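Side-chain contacts in putative SAM-dependent O-methyltranferase (Podospora anserina, PDB 4YMH), which binds S-adenosyl-L-homocysteine and probably transfers methyl groups from S-adenosylmethionine to hydroxyl oxygens of a substrate: residues 152-157 with 169-174; 205-210 with 227-232. All blocks are in the same frame, centred on the assembly; numbering follows the deposited sequence.

Interaction 1: residues 152-157 with 169-174; sequences GYVKTI and ILCDNV. With SAH (S-adenosyl-L-homocysteine), chain E.
Two side-chain touches, both apolar, are all that join residues 152-157 to 169-174: Ile157 meets Ile169, and Val154 meets the sulfur of Cys171. The closer is methyl against methyl, Ile157 CG2 lying 3.9 Å from Ile169 CD1, with the two side chains sliding past each other in opposite directions. On Ile157 the short branch does the touching, since CG2 stands anti to the backbone N; on Ile169 it is the far end of the long branch, extended by chi2 of 174°, that reaches over to the helix. Less than a turn back along the helix, Val154 CG2 comes within 4.4 Å of Cys171 SG, a loose contact. Both strand residues send their side chains to the same face of the sheet, with Leu170 between them on the other. This is the helix-on-sheet packing of the Rossmann-like class I methyltransferase fold: helix 150-159 follows strand 138-143 and returns the chain to strand 167-171, parallel beside it, in a beta-alpha-beta crossover. Phe207 of helix 194-212 covers Val154 and Cys171 further, and Ile231 of the adjoining strand touches Val154 and Ile169. The helix also reaches the cofactor site. Tyr153 belongs to the pocket of the bound SAH, with Tyr153 OH 3.4 Å from N6 of SAH; that hydroxyl is hydrogen-bonded to Asn146 and more weakly to Glu128.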
# COMPACT_ATOMS: atom_id res chain seq x y z
N GLY A 152 -17.34 3.94 -14.45
CA GLY A 152 -18.10 3.00 -15.27
C GLY A 152 -17.54 1.59 -15.14
O GLY A 152 -18.29 0.61 -14.95
N TYR A 153 -16.21 1.50 -15.19
CA TYR A 153 -15.57 0.19 -15.11
C TYR A 153 -15.92 -0.48 -13.78
O TYR A 153 -16.36 -1.65 -13.75
CB TYR A 153 -14.06 0.31 -15.26
CG TYR A 153 -13.62 0.81 -16.62
CD1 TYR A 153 -14.28 0.40 -17.77
CD2 TYR A 153 -12.55 1.68 -16.75
CE1 TYR A 153 -13.88 0.84 -19.03
CE2 TYR A 153 -12.15 2.14 -18.01
CZ TYR A 153 -12.82 1.72 -19.14
OH TYR A 153 -12.44 2.16 -20.39
N VAL A 154 -15.80 0.28 -12.70
CA VAL A 154 -15.99 -0.32 -11.38
C VAL A 154 -17.45 -0.73 -11.28
O VAL A 154 -17.76 -1.82 -10.78
CB VAL A 154 -15.59 0.64 -10.23
CG1 VAL A 154 -16.08 0.10 -8.89
CG2 VAL A 154 -14.08 0.83 -10.19
N LYS A 155 -18.33 0.08 -11.85
CA LYS A 155 -19.75 -0.24 -11.77
C LYS A 155 -20.01 -1.59 -12.44
O LYS A 155 -20.64 -2.49 -11.86
CB LYS A 155 -20.60 0.86 -12.42
CG LYS A 155 -22.09 0.64 -12.33
CD LYS A 155 -22.83 1.71 -13.11
CE LYS A 155 -24.30 1.36 -13.27
NZ LYS A 155 -24.90 1.19 -11.93
N THR A 156 -19.45 -1.76 -13.64
CA THR A 156 -19.66 -2.98 -14.40
C THR A 156 -19.11 -4.13 -13.57
O THR A 156 -19.79 -5.15 -13.36
CB THR A 156 -18.97 -2.93 -15.78
OG1 THR A 156 -19.66 -2.00 -16.62
CG2 THR A 156 -18.98 -4.30 -16.47
N ILE A 157 -17.93 -3.90 -13.01
CA ILE A 157 -17.23 -4.96 -12.29
C ILE A 157 -18.08 -5.41 -11.11
O ILE A 157 -18.27 -6.61 -10.89
CB ILE A 157 -15.85 -4.48 -11.82
CG1 ILE A 157 -14.90 -4.44 -13.02
CG2 ILE A 157 -15.30 -5.38 -10.74
CD1 ILE A 157 -13.64 -3.63 -12.78
N ILE A 169 -9.70 -4.61 -6.13
CA ILE A 169 -9.50 -3.74 -7.28
C ILE A 169 -8.48 -2.68 -6.90
O ILE A 169 -8.60 -2.05 -5.86
CB ILE A 169 -10.78 -3.03 -7.72
CG1 ILE A 169 -11.93 -4.02 -7.85
CG2 ILE A 169 -10.53 -2.27 -9.05
CD1 ILE A 169 -13.27 -3.35 -8.14
N LEU A 170 -7.48 -2.49 -7.75
CA LEU A 170 -6.47 -1.46 -7.58
C LEU A 170 -6.60 -0.47 -8.72
O LEU A 170 -6.44 -0.85 -9.87
CB LEU A 170 -5.07 -2.06 -7.57
CG LEU A 170 -4.85 -3.13 -6.49
CD1 LEU A 170 -3.54 -3.86 -6.70
CD2 LEU A 170 -4.91 -2.48 -5.10
N CYS A 171 -6.90 0.77 -8.39
CA CYS A 171 -7.05 1.82 -9.41
C CYS A 171 -5.86 2.78 -9.34
O CYS A 171 -5.59 3.37 -8.29
CB CYS A 171 -8.36 2.58 -9.21
SG CYS A 171 -9.83 1.51 -9.08
N ASP A 172 -5.19 2.95 -10.48
CA ASP A 172 -3.93 3.70 -10.55
C ASP A 172 -4.13 5.16 -10.99
O ASP A 172 -5.11 5.49 -11.67
CB ASP A 172 -2.98 2.98 -11.51
CG ASP A 172 -1.54 3.27 -11.22
OD1 ASP A 172 -1.21 3.57 -10.06
OD2 ASP A 172 -0.72 3.20 -12.17
N ASN A 173 -3.18 6.02 -10.62
CA ASN A 173 -3.21 7.44 -11.00
C ASN A 173 -4.42 8.22 -10.52
O ASN A 173 -4.79 9.22 -11.15
CB ASN A 173 -3.14 7.59 -12.53
CG ASN A 173 -1.86 7.05 -13.10
OD1 ASN A 173 -1.86 6.06 -13.83
ND2 ASN A 173 -0.75 7.70 -12.77
N VAL A 174 -5.02 7.81 -9.41
CA VAL A 174 -6.25 8.47 -8.98
C VAL A 174 -6.04 9.93 -8.56
O VAL A 174 -6.97 10.74 -8.59
CB VAL A 174 -6.92 7.61 -7.86
CG1 VAL A 174 -8.21 8.24 -7.34
CG2 VAL A 174 -7.24 6.25 -8.43
N SAH E . -0.92 -0.28 -17.50
CA SAH E . 0.16 0.27 -18.27
CB SAH E . -0.14 1.69 -18.74
CG SAH E . -1.57 1.98 -19.20
SD SAH E . -1.68 3.60 -19.87
C SAH E . 1.44 0.28 -17.48
O SAH E . 2.50 0.34 -18.06
OXT SAH E . 1.38 0.25 -16.26
C5' SAH E . -3.38 3.56 -20.28
C4' SAH E . -3.71 2.70 -21.49
O4' SAH E . -5.12 2.59 -21.61
C3' SAH E . -3.24 3.30 -22.79
O3' SAH E . -2.46 2.38 -23.52
C2' SAH E . -4.51 3.63 -23.54
O2' SAH E . -4.37 3.54 -24.92
C1' SAH E . -5.51 2.67 -22.96
N9 SAH E . -6.90 3.15 -23.04
C8 SAH E . -7.34 4.38 -22.90
N7 SAH E . -8.66 4.43 -23.03
C5 SAH E . -9.08 3.21 -23.24
C6 SAH E . -10.36 2.55 -23.46
N6 SAH E . -11.45 3.28 -23.46
N1 SAH E . -10.40 1.23 -23.63
C2 SAH E . -9.27 0.52 -23.60
N3 SAH E . -8.07 1.04 -23.41
C4 SAH E . -7.92 2.36 -23.23

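Interaction 2: residues 205-210 with 227-232; sequences DKFSAG and GVTQIR
Helix 194-212 packs on the antiparallel strand 228-233, next to the edge strand of the sheet within this chain, and the meeting is made by Phe207 with one water beside it. The Phe207 ring reaches the strand because CG lies anti to the backbone N (chi1 167°), which carries the ring out from the helix. Its CE2 stands 4.4 Å from Thr229 OG1, and its CZ is 4.5 Å from Ile231 CD1, both approaching obliquely. These are loose contacts, and they account for most of the modest 90 Å² buried. Beside the ring a water bridges the two segments: it donates to Ser208 OG at 2.8 Å and is hydrogen-bonded to Thr229 OG1 at 2.7 Å. It thus ties two buried hydroxyls whose own side chains do not meet. Ser208 OG has a second tie, to the carbonyl of Leu204 one turn earlier in its own helix. Tyr150 makes an edge-to-face contact with the Phe207 ring, and Ala151 also touches it. The second subunit reaches this helix too: its Tyr19 hydrogen-bonds to Asp205 and packs on Ser208. A helix laid over an antiparallel strand set beside the last of five parallel ones belongs to the 3-2-1-4-5-7-6 sheet characteristic of class I SAM-dependent methyltransferases.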
# COMPACT_ATOMS: atom_id res chain seq x y z
N ASP A 205 -12.15 12.88 -9.24
CA ASP A 205 -12.77 13.35 -8.02
C ASP A 205 -14.22 12.86 -7.97
O ASP A 205 -14.70 12.37 -6.93
CB ASP A 205 -12.70 14.88 -7.93
CG ASP A 205 -13.52 15.43 -6.77
OD1 ASP A 205 -13.25 15.08 -5.60
OD2 ASP A 205 -14.46 16.21 -7.05
N LYS A 206 -14.93 12.97 -9.10
CA LYS A 206 -16.29 12.42 -9.14
C LYS A 206 -16.30 10.89 -8.88
O LYS A 206 -17.16 10.38 -8.16
CB LYS A 206 -16.95 12.73 -10.48
CG LYS A 206 -17.28 14.21 -10.67
CD LYS A 206 -18.11 14.42 -11.93
CE LYS A 206 -18.55 15.88 -12.06
NZ LYS A 206 -17.44 16.76 -12.52
N PHE A 207 -15.35 10.20 -9.49
CA PHE A 207 -15.15 8.75 -9.30
C PHE A 207 -15.02 8.42 -7.81
O PHE A 207 -15.77 7.59 -7.25
CB PHE A 207 -13.92 8.30 -10.07
CG PHE A 207 -13.42 6.91 -9.72
CD1 PHE A 207 -14.19 5.79 -10.00
CD2 PHE A 207 -12.18 6.73 -9.13
CE1 PHE A 207 -13.73 4.49 -9.69
CE2 PHE A 207 -11.71 5.44 -8.81
CZ PHE A 207 -12.50 4.33 -9.10
N SER A 208 -14.07 9.10 -7.17
CA SER A 208 -13.75 8.87 -5.77
C SER A 208 -14.95 9.13 -4.87
O SER A 208 -15.21 8.35 -3.96
CB SER A 208 -12.58 9.75 -5.32
OG SER A 208 -11.40 9.41 -6.02
N ALA A 209 -15.68 10.21 -5.12
CA ALA A 209 -16.85 10.51 -4.31
C ALA A 209 -17.95 9.47 -4.51
O ALA A 209 -18.66 9.10 -3.58
CB ALA A 209 -17.39 11.91 -4.63
N GLY A 210 -18.08 8.98 -5.74
CA GLY A 210 -19.07 7.97 -6.05
C GLY A 210 -18.82 6.64 -5.34
O GLY A 210 -19.77 5.96 -4.94
N GLY A 227 -1.44 7.94 -6.47
CA GLY A 227 -2.73 7.70 -5.83
C GLY A 227 -3.27 6.35 -6.25
O GLY A 227 -3.49 6.11 -7.43
N VAL A 228 -3.49 5.46 -5.29
CA VAL A 228 -4.00 4.13 -5.61
C VAL A 228 -5.25 3.84 -4.80
O VAL A 228 -5.20 3.77 -3.58
CB VAL A 228 -2.96 3.04 -5.32
CG1 VAL A 228 -3.56 1.64 -5.58
CG2 VAL A 228 -1.69 3.29 -6.16
N THR A 229 -6.38 3.70 -5.48
CA THR A 229 -7.60 3.34 -4.78
C THR A 229 -7.73 1.82 -4.68
O THR A 229 -7.73 1.12 -5.68
CB THR A 229 -8.85 3.93 -5.46
OG1 THR A 229 -8.71 5.36 -5.56
CG2 THR A 229 -10.07 3.61 -4.63
N GLN A 230 -7.82 1.32 -3.44
CA GLN A 230 -8.08 -0.09 -3.17
C GLN A 230 -9.57 -0.28 -2.93
O GLN A 230 -10.17 0.44 -2.12
CB GLN A 230 -7.29 -0.58 -1.94
CG GLN A 230 -5.79 -0.40 -2.08
CD GLN A 230 -5.00 -0.93 -0.89
OE1 GLN A 230 -5.57 -1.35 0.11
NE2 GLN A 230 -3.69 -0.93 -1.02
N ILE A 231 -10.16 -1.26 -3.59
CA ILE A 231 -11.59 -1.51 -3.45
C ILE A 231 -11.80 -2.98 -3.12
O ILE A 231 -11.23 -3.85 -3.79
CB ILE A 231 -12.38 -1.15 -4.72
CG1 ILE A 231 -12.12 0.31 -5.13
CG2 ILE A 231 -13.86 -1.41 -4.52
CD1 ILE A 231 -12.74 0.69 -6.49
N ARG A 232 -12.61 -3.27 -2.10
CA ARG A 232 -12.96 -4.67 -1.82
C ARG A 232 -14.46 -4.76 -1.56
O ARG A 232 -15.09 -3.75 -1.28
CB ARG A 232 -12.19 -5.22 -0.61
CG ARG A 232 -12.53 -4.55 0.71
CD ARG A 232 -11.76 -5.13 1.92
NE ARG A 232 -12.20 -6.49 2.25
CZ ARG A 232 -13.14 -6.79 3.15
NH1 ARG A 232 -13.77 -5.82 3.83
NH2 ARG A 232 -13.46 -8.05 3.37
O HOH W 1 -10.86 6.87 -4.91

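Overall arrangement
After the N-terminal helices and the first four strands of the sheet, the chain enters helix 150-159 and turns back to strand 167-171, where interaction 1 closes a short loop of 11 intervening residues. It then runs on to helix 194-212, continues through strand 217-222 and returns along strand 228-233, where interaction 2 closes a second loop of 16. The two lie in series, neither enclosing nor crossing the other, yet their centres are about 8 Å apart. Strands 167-171 and 228-233 are antiparallel neighbours, probably hydrogen-bonded through Cys171 N to Thr229 O (2.9 Å) and Ile169 O to Ile231 N (2.9 Å). Together the contacts set both helices against this half of the sheet.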